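Local atomic coordinates of putative diflavin flavoprotein A 3 (Synechocystis sp., PDB entry 6H0C), a protein that probably transfers electrons from NADH to oxygen, reducing it to water, as a modular flavodiiron protein with iron and flavin cofactors, of which this chain is the flavodiiron core. Residues I331-A336 with R363-S368; A259-S264 with E298-A303; T339-V344 with Q397-A402; R278-T281 with A286-A289. All coordinates share one frame; numbering follows the deposited sequence.

Contact 1: residues I331-A336 with R363-S368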
loop_
_atom_site.group_PDB
_atom_site.type_symbol
_atom_site.label_atom_id
_atom_site.label_comp_id
_atom_site.label_asym_id
_atom_site.label_seq_id
_atom_site.Cartn_x
_atom_site.Cartn_y
_atom_site.Cartn_z
ATOM N N ILE A 331 15.330 1.958 -19.891
ATOM C CA ILE A 331 16.341 1.884 -18.845
ATOM C C ILE A 331 16.699 0.432 -18.576
ATOM O O ILE A 331 17.866 0.099 -18.377
ATOM C CB ILE A 331 15.861 2.572 -17.544
ATOM C CG1 ILE A 331 15.604 4.064 -17.805
ATOM C CG2 ILE A 331 16.878 2.379 -16.422
ATOM C CD1 ILE A 331 14.884 4.777 -16.673
ATOM N N THR A 332 15.696 -0.440 -18.590
ATOM C CA THR A 332 15.937 -1.853 -18.341
ATOM C C THR A 332 16.783 -2.462 -19.462
ATOM O O THR A 332 17.770 -3.148 -19.198
ATOM C CB THR A 332 14.615 -2.624 -18.190
ATOM O OG1 THR A 332 13.901 -2.115 -17.055
ATOM C CG2 THR A 332 14.880 -4.117 -17.982
ATOM N N LEU A 333 16.417 -2.193 -20.713
ATOM C CA LEU A 333 17.185 -2.722 -21.841
ATOM C C LEU A 333 18.607 -2.166 -21.855
ATOM O O LEU A 333 19.555 -2.883 -22.189
ATOM C CB LEU A 333 16.492 -2.413 -23.174
ATOM C CG LEU A 333 15.206 -3.188 -23.467
ATOM C CD1 LEU A 333 14.568 -2.689 -24.745
ATOM C CD2 LEU A 333 15.506 -4.663 -23.571
ATOM N N ALA A 334 18.756 -0.895 -21.492
ATOM C CA ALA A 334 20.077 -0.266 -21.491
ATOM C C ALA A 334 20.971 -0.819 -20.390
ATOM O O ALA A 334 22.183 -0.675 -20.452
ATOM C CB ALA A 334 19.951 1.245 -21.348
ATOM N N ASN A 335 20.383 -1.456 -19.384
ATOM C CA ASN A 335 21.167 -1.840 -18.212
ATOM C C ASN A 335 21.190 -3.315 -17.848
ATOM O O ASN A 335 22.126 -3.768 -17.194
ATOM C CB ASN A 335 20.684 -1.057 -17.002
ATOM C CG ASN A 335 21.092 0.386 -17.066
ATOM O OD1 ASN A 335 22.248 0.728 -16.790
ATOM N ND2 ASN A 335 20.155 1.250 -17.449
ATOM N N ALA A 336 20.175 -4.063 -18.253
ATOM C CA ALA A 336 20.091 -5.458 -17.846
ATOM C C ALA A 336 20.995 -6.365 -18.685
ATOM O O ALA A 336 21.050 -6.264 -19.912
ATOM C CB ALA A 336 18.647 -5.943 -17.912
ATOM N N ARG A 363 11.983 -10.623 -25.922
ATOM C CA ARG A 363 12.410 -11.778 -26.709
ATOM C C ARG A 363 13.463 -11.375 -27.746
ATOM O O ARG A 363 14.495 -12.031 -27.865
ATOM C CB ARG A 363 11.233 -12.459 -27.400
ATOM C CG ARG A 363 11.667 -13.681 -28.214
ATOM C CD ARG A 363 10.493 -14.541 -28.651
ATOM N NE ARG A 363 9.359 -13.727 -29.074
ATOM C CZ ARG A 363 8.156 -13.772 -28.508
ATOM N NH1 ARG A 363 7.920 -14.605 -27.499
ATOM N NH2 ARG A 363 7.186 -12.986 -28.960
ATOM N N ASP A 364 13.212 -10.298 -28.483
ATOM C CA ASP A 364 14.187 -9.811 -29.461
ATOM C C ASP A 364 15.513 -9.437 -28.799
ATOM O O ASP A 364 16.580 -9.582 -29.399
ATOM C CB ASP A 364 13.640 -8.605 -30.227
ATOM C CG ASP A 364 12.503 -8.977 -31.154
ATOM O OD1 ASP A 364 11.876 -8.061 -31.730
ATOM O OD2 ASP A 364 12.230 -10.189 -31.294
ATOM N N ALA A 365 15.440 -8.965 -27.560
ATOM C CA ALA A 365 16.628 -8.517 -26.843
ATOM C C ALA A 365 17.381 -9.682 -26.209
ATOM O O ALA A 365 18.343 -9.467 -25.476
ATOM C CB ALA A 365 16.252 -7.493 -25.783
ATOM N N GLY A 366 16.931 -10.907 -26.476
ATOM C CA GLY A 366 17.664 -12.095 -26.073
ATOM C C GLY A 366 17.456 -12.613 -24.658
ATOM O O GLY A 366 18.273 -13.379 -24.149
ATOM N N PHE A 367 16.369 -12.214 -24.008
ATOM C CA PHE A 367 16.097 -12.713 -22.665
ATOM C C PHE A 367 15.337 -14.025 -22.702
ATOM O O PHE A 367 14.549 -14.275 -23.614
ATOM C CB PHE A 367 15.311 -11.688 -21.849
ATOM C CG PHE A 367 16.054 -10.412 -21.626
ATOM C CD1 PHE A 367 16.941 -10.290 -20.572
ATOM C CD2 PHE A 367 15.881 -9.338 -22.478
ATOM C CE1 PHE A 367 17.630 -9.118 -20.372
ATOM C CE2 PHE A 367 16.569 -8.165 -22.281
ATOM C CZ PHE A 367 17.447 -8.056 -21.229
ATOM N N SER A 368 15.591 -14.868 -21.710
ATOM C CA SER A 368 14.791 -16.070 -21.513
ATOM C C SER A 368 13.677 -15.759 -20.525
ATOM O O SER A 368 13.828 -14.900 -19.649
ATOM C CB SER A 368 15.651 -17.224 -21.011
ATOM O OG SER A 368 16.722 -17.472 -21.903
#

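Contact 2: residues A259-S264 with E298-A303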
loop_
_atom_site.group_PDB
_atom_site.type_symbol
_atom_site.label_atom_id
_atom_site.label_comp_id
_atom_site.label_asym_id
_atom_site.label_seq_id
_atom_site.Cartn_x
_atom_site.Cartn_y
_atom_site.Cartn_z
ATOM N N ALA A 259 13.557 -7.785 -9.658
ATOM C CA ALA A 259 13.026 -6.441 -9.880
ATOM C C ALA A 259 11.658 -6.563 -10.541
ATOM O O ALA A 259 11.537 -7.087 -11.648
ATOM C CB ALA A 259 13.968 -5.622 -10.737
ATOM N N LEU A 260 10.625 -6.103 -9.847
ATOM C CA LEU A 260 9.260 -6.246 -10.324
ATOM C C LEU A 260 8.725 -4.873 -10.643
ATOM O O LEU A 260 8.347 -4.115 -9.748
ATOM C CB LEU A 260 8.387 -6.945 -9.279
ATOM C CG LEU A 260 6.870 -6.962 -9.477
ATOM C CD1 LEU A 260 6.511 -7.681 -10.751
ATOM C CD2 LEU A 260 6.200 -7.638 -8.284
ATOM N N ILE A 261 8.719 -4.553 -11.929
ATOM C CA ILE A 261 8.327 -3.237 -12.405
ATOM C C ILE A 261 6.873 -3.259 -12.870
ATOM O O ILE A 261 6.553 -3.949 -13.842
ATOM C CB ILE A 261 9.245 -2.790 -13.565
ATOM C CG1 ILE A 261 10.701 -2.753 -13.085
ATOM C CG2 ILE A 261 8.779 -1.458 -14.131
ATOM C CD1 ILE A 261 11.729 -2.656 -14.191
ATOM N N TYR A 262 5.987 -2.540 -12.183
ATOM C CA TYR A 262 4.605 -2.453 -12.657
ATOM C C TYR A 262 4.164 -1.004 -12.872
ATOM O O TYR A 262 4.772 -0.075 -12.343
ATOM C CB TYR A 262 3.653 -3.180 -11.704
ATOM C CG TYR A 262 3.723 -2.771 -10.251
ATOM C CD1 TYR A 262 2.999 -1.693 -9.781
ATOM C CD2 TYR A 262 4.492 -3.491 -9.339
ATOM C CE1 TYR A 262 3.053 -1.326 -8.444
ATOM C CE2 TYR A 262 4.544 -3.136 -8.007
ATOM C CZ TYR A 262 3.820 -2.053 -7.561
ATOM O OH TYR A 262 3.863 -1.686 -6.228
ATOM N N ALA A 263 3.112 -0.818 -13.662
ATOM C CA ALA A 263 2.793 0.499 -14.207
ATOM C C ALA A 263 2.367 1.528 -13.156
ATOM O O ALA A 263 2.807 2.679 -13.205
ATOM C CB ALA A 263 1.715 0.366 -15.262
ATOM N N SER A 264 1.507 1.127 -12.222
ATOM C CA SER A 264 1.051 2.039 -11.173
ATOM C C SER A 264 0.529 1.291 -9.944
ATOM O O SER A 264 0.350 0.065 -9.973
ATOM C CB SER A 264 -0.033 2.970 -11.711
ATOM O OG SER A 264 -1.234 2.250 -11.898
ATOM N N GLU A 298 17.244 6.368 -11.381
ATOM C CA GLU A 298 18.288 5.747 -10.585
ATOM C C GLU A 298 17.745 4.556 -9.785
ATOM O O GLU A 298 18.436 3.546 -9.624
ATOM C CB GLU A 298 18.936 6.783 -9.669
ATOM C CG GLU A 298 19.610 7.907 -10.451
ATOM C CD GLU A 298 20.621 7.390 -11.471
ATOM O OE1 GLU A 298 21.446 6.525 -11.104
ATOM O OE2 GLU A 298 20.588 7.839 -12.641
ATOM N N GLU A 299 16.510 4.662 -9.305
ATOM C CA GLU A 299 15.868 3.535 -8.631
ATOM C C GLU A 299 15.833 2.312 -9.535
ATOM O O GLU A 299 16.126 1.194 -9.106
ATOM C CB GLU A 299 14.436 3.865 -8.219
ATOM C CG GLU A 299 14.269 4.711 -6.991
ATOM C CD GLU A 299 12.802 4.881 -6.659
ATOM O OE1 GLU A 299 12.105 3.846 -6.539
ATOM O OE2 GLU A 299 12.341 6.039 -6.548
ATOM N N ILE A 300 15.444 2.529 -10.786
ATOM C CA ILE A 300 15.276 1.416 -11.706
ATOM C C ILE A 300 16.636 0.832 -12.049
ATOM O O ILE A 300 16.799 -0.385 -12.071
ATOM C CB ILE A 300 14.526 1.835 -12.981
ATOM C CG1 ILE A 300 13.091 2.236 -12.622
ATOM C CG2 ILE A 300 14.506 0.693 -13.976
ATOM C CD1 ILE A 300 12.355 2.922 -13.731
ATOM N N LYS A 301 17.618 1.699 -12.287
ATOM C CA LYS A 301 18.972 1.228 -12.547
ATOM C C LYS A 301 19.478 0.370 -11.392
ATOM O O LYS A 301 20.001 -0.718 -11.619
ATOM C CB LYS A 301 19.929 2.393 -12.775
ATOM C CG LYS A 301 19.741 3.119 -14.087
ATOM C CD LYS A 301 20.680 4.319 -14.168
ATOM C CE LYS A 301 20.401 5.169 -15.394
ATOM N NZ LYS A 301 21.253 6.399 -15.382
ATOM N N GLU A 302 19.329 0.856 -10.161
ATOM C CA GLU A 302 19.851 0.138 -8.991
ATOM C C GLU A 302 19.163 -1.210 -8.812
ATOM O O GLU A 302 19.800 -2.204 -8.474
ATOM C CB GLU A 302 19.690 0.969 -7.714
ATOM C CG GLU A 302 20.425 2.307 -7.724
ATOM C CD GLU A 302 21.925 2.177 -7.977
ATOM O OE1 GLU A 302 22.711 2.536 -7.071
ATOM O OE2 GLU A 302 22.320 1.740 -9.083
ATOM N N ALA A 303 17.853 -1.236 -9.025
ATOM C CA ALA A 303 17.113 -2.478 -8.903
ATOM C C ALA A 303 17.627 -3.487 -9.928
ATOM O O ALA A 303 17.950 -4.620 -9.577
ATOM C CB ALA A 303 15.622 -2.235 -9.077
#

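Contact 3: residues T339-V344 with Q397-A402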
loop_
_atom_site.group_PDB
_atom_site.type_symbol
_atom_site.label_atom_id
_atom_site.label_comp_id
_atom_site.label_asym_id
_atom_site.label_seq_id
_atom_site.Cartn_x
_atom_site.Cartn_y
_atom_site.Cartn_z
ATOM N N THR A 339 21.605 -12.352 -19.172
ATOM C CA THR A 339 21.510 -13.527 -18.304
ATOM C C THR A 339 20.357 -13.400 -17.323
ATOM O O THR A 339 19.958 -14.376 -16.703
ATOM C CB THR A 339 22.792 -13.760 -17.489
ATOM O OG1 THR A 339 23.039 -12.620 -16.657
ATOM C CG2 THR A 339 23.988 -13.988 -18.404
ATOM N N GLN A 340 19.831 -12.192 -17.158
ATOM C CA GLN A 340 18.706 -12.008 -16.251
ATOM C C GLN A 340 17.467 -12.721 -16.791
ATOM O O GLN A 340 17.172 -12.669 -17.990
ATOM C CB GLN A 340 18.408 -10.517 -16.031
ATOM C CG GLN A 340 19.390 -9.799 -15.101
ATOM C CD GLN A 340 18.698 -8.750 -14.234
ATOM O OE1 GLN A 340 17.543 -8.928 -13.831
ATOM N NE2 GLN A 340 19.397 -7.654 -13.946
ATOM N N LEU A 341 16.746 -13.389 -15.899
ATOM C CA LEU A 341 15.494 -14.034 -16.260
ATOM C C LEU A 341 14.389 -12.983 -16.394
ATOM O O LEU A 341 14.325 -12.032 -15.610
ATOM C CB LEU A 341 15.124 -15.082 -15.218
ATOM C CG LEU A 341 14.044 -16.072 -15.624
ATOM C CD1 LEU A 341 14.497 -16.847 -16.845
ATOM C CD2 LEU A 341 13.708 -17.008 -14.462
ATOM N N CYS A 342 13.526 -13.154 -17.392
ATOM C CA CYS A 342 12.515 -12.151 -17.723
ATOM C C CYS A 342 11.092 -12.684 -17.540
ATOM O O CYS A 342 10.860 -13.887 -17.620
ATOM C CB CYS A 342 12.715 -11.673 -19.164
ATOM S SG CYS A 342 11.454 -10.526 -19.732
ATOM N N GLY A 343 10.144 -11.782 -17.300
ATOM C CA GLY A 343 8.738 -12.144 -17.207
ATOM C C GLY A 343 7.834 -10.980 -17.574
ATOM O O GLY A 343 8.172 -9.822 -17.320
ATOM N N VAL A 344 6.681 -11.279 -18.171
ATOM C CA VAL A 344 5.724 -10.245 -18.571
ATOM C C VAL A 344 4.290 -10.606 -18.168
ATOM O O VAL A 344 3.844 -11.738 -18.376
ATOM C CB VAL A 344 5.771 -10.006 -20.097
ATOM C CG1 VAL A 344 4.775 -8.930 -20.503
ATOM C CG2 VAL A 344 7.183 -9.628 -20.533
ATOM N N GLN A 397 11.788 -20.570 -8.373
ATOM C CA GLN A 397 12.434 -21.873 -8.556
ATOM C C GLN A 397 13.421 -21.860 -9.723
ATOM O O GLN A 397 14.520 -22.411 -9.626
ATOM C CB GLN A 397 11.390 -22.967 -8.801
ATOM C CG GLN A 397 10.235 -23.003 -7.812
ATOM C CD GLN A 397 10.623 -23.566 -6.461
ATOM O OE1 GLN A 397 11.658 -23.206 -5.897
ATOM N NE2 GLN A 397 9.791 -24.463 -5.933
ATOM N N ALA A 398 13.011 -21.252 -10.836
ATOM C CA ALA A 398 13.869 -21.155 -12.010
ATOM C C ALA A 398 15.145 -20.404 -11.665
ATOM O O ALA A 398 16.237 -20.828 -12.037
ATOM C CB ALA A 398 13.143 -20.477 -13.151
ATOM N N LEU A 399 15.006 -19.297 -10.935
ATOM C CA LEU A 399 16.170 -18.520 -10.505
ATOM C C LEU A 399 17.085 -19.327 -9.583
ATOM O O LEU A 399 18.309 -19.284 -9.723
ATOM C CB LEU A 399 15.735 -17.225 -9.803
ATOM C CG LEU A 399 15.258 -16.078 -10.697
ATOM C CD1 LEU A 399 14.867 -14.876 -9.861
ATOM C CD2 LEU A 399 16.332 -15.694 -11.705
ATOM N N LYS A 400 16.497 -20.054 -8.636
ATOM C CA LYS A 400 17.302 -20.798 -7.672
ATOM C C LYS A 400 18.029 -21.951 -8.355
ATOM O O LYS A 400 19.182 -22.236 -8.039
ATOM C CB LYS A 400 16.439 -21.306 -6.514
ATOM C CG LYS A 400 16.010 -20.198 -5.548
ATOM C CD LYS A 400 15.177 -20.726 -4.375
ATOM C CE LYS A 400 13.879 -21.371 -4.850
ATOM N NZ LYS A 400 13.006 -21.824 -3.722
ATOM N N LYS A 401 17.360 -22.600 -9.302
ATOM C CA LYS A 401 17.974 -23.691 -10.050
ATOM C C LYS A 401 19.178 -23.192 -10.860
ATOM O O LYS A 401 20.228 -23.835 -10.881
ATOM C CB LYS A 401 16.942 -24.360 -10.967
ATOM C CG LYS A 401 17.530 -25.390 -11.917
ATOM C CD LYS A 401 16.467 -26.148 -12.693
ATOM C CE LYS A 401 15.859 -27.243 -11.838
ATOM N NZ LYS A 401 14.959 -28.129 -12.626
ATOM N N ALA A 402 19.030 -22.042 -11.510
ATOM C CA ALA A 402 20.105 -21.486 -12.330
ATOM C C ALA A 402 21.257 -20.962 -11.474
ATOM O O ALA A 402 22.416 -21.022 -11.880
ATOM C CB ALA A 402 19.573 -20.378 -13.232
#

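Contact 4: residues R278-T281 with A286-A289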
loop_
_atom_site.group_PDB
_atom_site.type_symbol
_atom_site.label_atom_id
_atom_site.label_comp_id
_atom_site.label_asym_id
_atom_site.label_seq_id
_atom_site.Cartn_x
_atom_site.Cartn_y
_atom_site.Cartn_z
ATOM N N ARG A 278 4.205 -12.170 -4.158
ATOM C CA ARG A 278 4.039 -13.054 -3.017
ATOM C C ARG A 278 4.499 -14.475 -3.371
ATOM O O ARG A 278 5.103 -15.171 -2.545
ATOM C CB ARG A 278 2.583 -13.023 -2.545
ATOM C CG ARG A 278 2.154 -14.173 -1.646
ATOM C CD ARG A 278 2.922 -14.248 -0.338
ATOM N NE ARG A 278 2.318 -15.280 0.503
ATOM C CZ ARG A 278 2.848 -15.755 1.625
ATOM N NH1 ARG A 278 4.019 -15.303 2.053
ATOM N NH2 ARG A 278 2.203 -16.693 2.311
ATOM N N GLY A 279 4.242 -14.894 -4.606
ATOM C CA GLY A 279 4.728 -16.181 -5.073
ATOM C C GLY A 279 6.248 -16.242 -5.049
ATOM O O GLY A 279 6.833 -17.277 -4.719
ATOM N N ILE A 280 6.896 -15.128 -5.394
ATOM C CA ILE A 280 8.355 -15.065 -5.393
ATOM C C ILE A 280 8.914 -15.058 -3.972
ATOM O O ILE A 280 9.803 -15.857 -3.651
ATOM C CB ILE A 280 8.873 -13.819 -6.144
ATOM C CG1 ILE A 280 8.539 -13.914 -7.632
ATOM C CG2 ILE A 280 10.380 -13.662 -5.983
ATOM C CD1 ILE A 280 8.884 -12.651 -8.417
ATOM N N THR A 281 8.403 -14.165 -3.125
ATOM C CA THR A 281 8.956 -14.009 -1.781
ATOM C C THR A 281 8.686 -15.234 -0.902
ATOM O O THR A 281 9.509 -15.590 -0.049
ATOM C CB THR A 281 8.404 -12.754 -1.062
ATOM O OG1 THR A 281 6.978 -12.845 -0.949
ATOM C CG2 THR A 281 8.786 -11.483 -1.813
ATOM N N ALA A 286 13.922 -12.570 -2.808
ATOM C CA ALA A 286 13.539 -11.190 -2.506
ATOM C C ALA A 286 12.902 -10.507 -3.716
ATOM O O ALA A 286 13.224 -10.830 -4.865
ATOM C CB ALA A 286 14.757 -10.386 -2.033
ATOM N N VAL A 287 12.003 -9.560 -3.450
ATOM C CA VAL A 287 11.408 -8.745 -4.503
ATOM C C VAL A 287 11.591 -7.265 -4.200
ATOM O O VAL A 287 11.318 -6.810 -3.090
ATOM C CB VAL A 287 9.899 -9.021 -4.684
ATOM C CG1 VAL A 287 9.289 -8.040 -5.693
ATOM C CG2 VAL A 287 9.657 -10.468 -5.115
ATOM N N THR A 288 12.079 -6.532 -5.197
ATOM C CA THR A 288 12.127 -5.082 -5.162
ATOM C C THR A 288 11.064 -4.579 -6.123
ATOM O O THR A 288 11.254 -4.557 -7.339
ATOM C CB THR A 288 13.510 -4.536 -5.557
ATOM O OG1 THR A 288 14.466 -4.889 -4.552
ATOM C CG2 THR A 288 13.468 -3.020 -5.698
ATOM N N ALA A 289 9.919 -4.213 -5.572
ATOM C CA ALA A 289 8.857 -3.645 -6.372
ATOM C C ALA A 289 9.255 -2.257 -6.878
ATOM O O ALA A 289 9.878 -1.474 -6.164
ATOM C CB ALA A 289 7.575 -3.573 -5.562
#

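Contact 1: residues I331-A336 with R363-S368
The backbone N of A336 donates to T332 O over 2.7 Å, and N335 N gives the same oxygen a longer second bond, so this carbonyl is gripped twice near the C-terminal part of helix 323-335. Here the tail of that helix meets the Schellman motif closing helix 353-364; both helices belong to the flavodoxin-like domain. The motif turns at G366, whose positive phi lets the chain leave the helix while its N bonds back to R363 O. That turn sets A365 and F367 side by side, facing L333 and A336, and the contact between them is wholly apolar. On the helix side the touching is led by one methyl of L333: with CG beside the backbone N and anti to the carbonyl carbon (chi1 -71°), CD2 is carried across to A365 CB, 3.7 Å away. The same CD2 lies at the edge of the F367 ring, near its plane, 3.9 Å from CE2. A336 comes to the ring obliquely, its CB 4.1 Å from F367 CZ and about as far from CE1. The ring thus meets L333 from the helix and A336 from the loop that follows, and F310 of the neighbouring strand 309-313 packs against it edge-to-face. T332 turns to that strand too, and its OG1 is held by A328 O. On another side of the helix N335 reaches back to the residue four earlier: ND2 bonds to I331 O at 2.7 Å, nearly straight at 164°, with the donor tilted 17° from the carbonyl plane.

Contact 2: residues A259-S264 with E298-A303
Strand residues 259-262 and helix residues 298-303 come closest at A259 and A303, whose CA atoms are 5.8 Å apart, and diverge from there, so that I261 CA and I300 CA already stand 8.4 Å from each other. This is a strand-helix contact of the flavodoxin-like alpha/beta domain, with helix 297-306 lying over one face of the parallel sheet. At the narrow end two methyl groups meet, A259 CB and A303 CB at 4.1 Å; the small side chains are what let the backbones draw so near. Further along, where the gap widens, two isoleucines bridge it. I261 points its CB at the helix and, with chi2 of 166°, stretches its chain so that CD1 leads, reaching I300 CG2 at 4.4 Å, a looser touch than the alanine pair. The two branched side chains also lie against I290 of strand 286-291, while from helix 323-335 T332 lies on I261 and I331 on I300. All four touching residues are buried. L260 and Y262, alternating along the strand, serve the opposite face. A263 and S264 begin the loop after this strand, the position that in flavodoxins binds the FMN phosphate. On the outer side of the helix, one turn is braced by a salt bridge: K301 NZ meets E298 OE2 at 3.2 Å from the syn side, 25° out of the carboxylate plane.

Contact 3: residues T339-V344 with Q397-A402
Strand 341-344 and helix residues 397-402 run in nearly opposite directions, nearest at L341 and L399, whose CA atoms are 7.3 Å apart. The helix is the long 382-404, the last of the flavodoxin-like domain, here resting on the beginning of one strand of its parallel sheet. L341 alone carries the strand side of the contact. Its CG lies anti to the backbone N (chi1 -165°), which sends the branched end out to the helix, where CD2 packs on A398 CB at 3.8 Å. L399 answers from the next helical position: its CB does not aim at the strand, yet the extended side chain carries CD2 to L341 CB at 3.8 Å. The same methyl lies 4.0 Å from L341 CD2, so one methyl of L399 touches both ends of L341, with the two side chains oblique to each other. L256 and A308 also pack on L399. On the strand, Q340 and C342 turn to the opposite face, and Q340 is held there by its OE1, which accepts a hydrogen bond from S307 OG. The helix in turn is tied to the turn before strand 286-291 by K400 NZ, which bonds to A283 O. That ammonium group also makes a weak bond to Q397 OE1, at 2.9 Å, three residues back along the helix.

Contact 4: residues R278-T281 with A286-A289
I280 and T281, at the end of helix 268-281, both cross the side chain of V287 at about a right angle, and it is one methyl of the valine that receives them. V287 CG1 lies anti to the backbone N (chi1 174°), leaving CG2 to project at the helix. I280 sets its own CG2 against it at 3.4 Å, tighter than usual van der Waals contact, with I280 CB close behind at 3.6 Å from V287 CG2. T281 approaches the same methyl with its CG2, again at 3.6 Å. The threonine can do so because its OG1 sits between the backbone N and the carbonyl carbon (chi1 60°), turned back to its own helix, near the carbonyl oxygens of A277 and R278. Methyl faces the strand and hydroxyl faces the helix. A286, whose CB points away, takes part through its backbone O, 4.2 Å from I280 CG2. The contact lies inside the beta-alpha-beta crossover of strand 257-262, helix 268-281 and strand 286-291: I280 also packs on V258 and V287 on L260 of the neighbouring strand, while G279 O accepts a bond from T393 OG1 of the adjacent helix 382-404.

How the contacts relate
All four contacts gather in the flavodoxin-like domain, around its five-stranded parallel sheet. Contact 4 is nested within the loop closed by contact 2; contacts 1 and 3 follow, with their segments alternating along the chain. Contacts 2 and 4, centres 13 Å apart, share the neighbouring strands 257-262 and 286-291, joined by L260 N to T288 O. Contact 1 touches contact 2 through I331 and I300, and contact 3 through C342 and S368. Helices 297-306, 323-335 and 353-364 lie on one face, 268-281 and 382-404 on the other, building the alpha/beta/alpha sandwich of this FMN-binding type of domain. Contacts 1 and 4 are most distant, their centres about 20 Å apart.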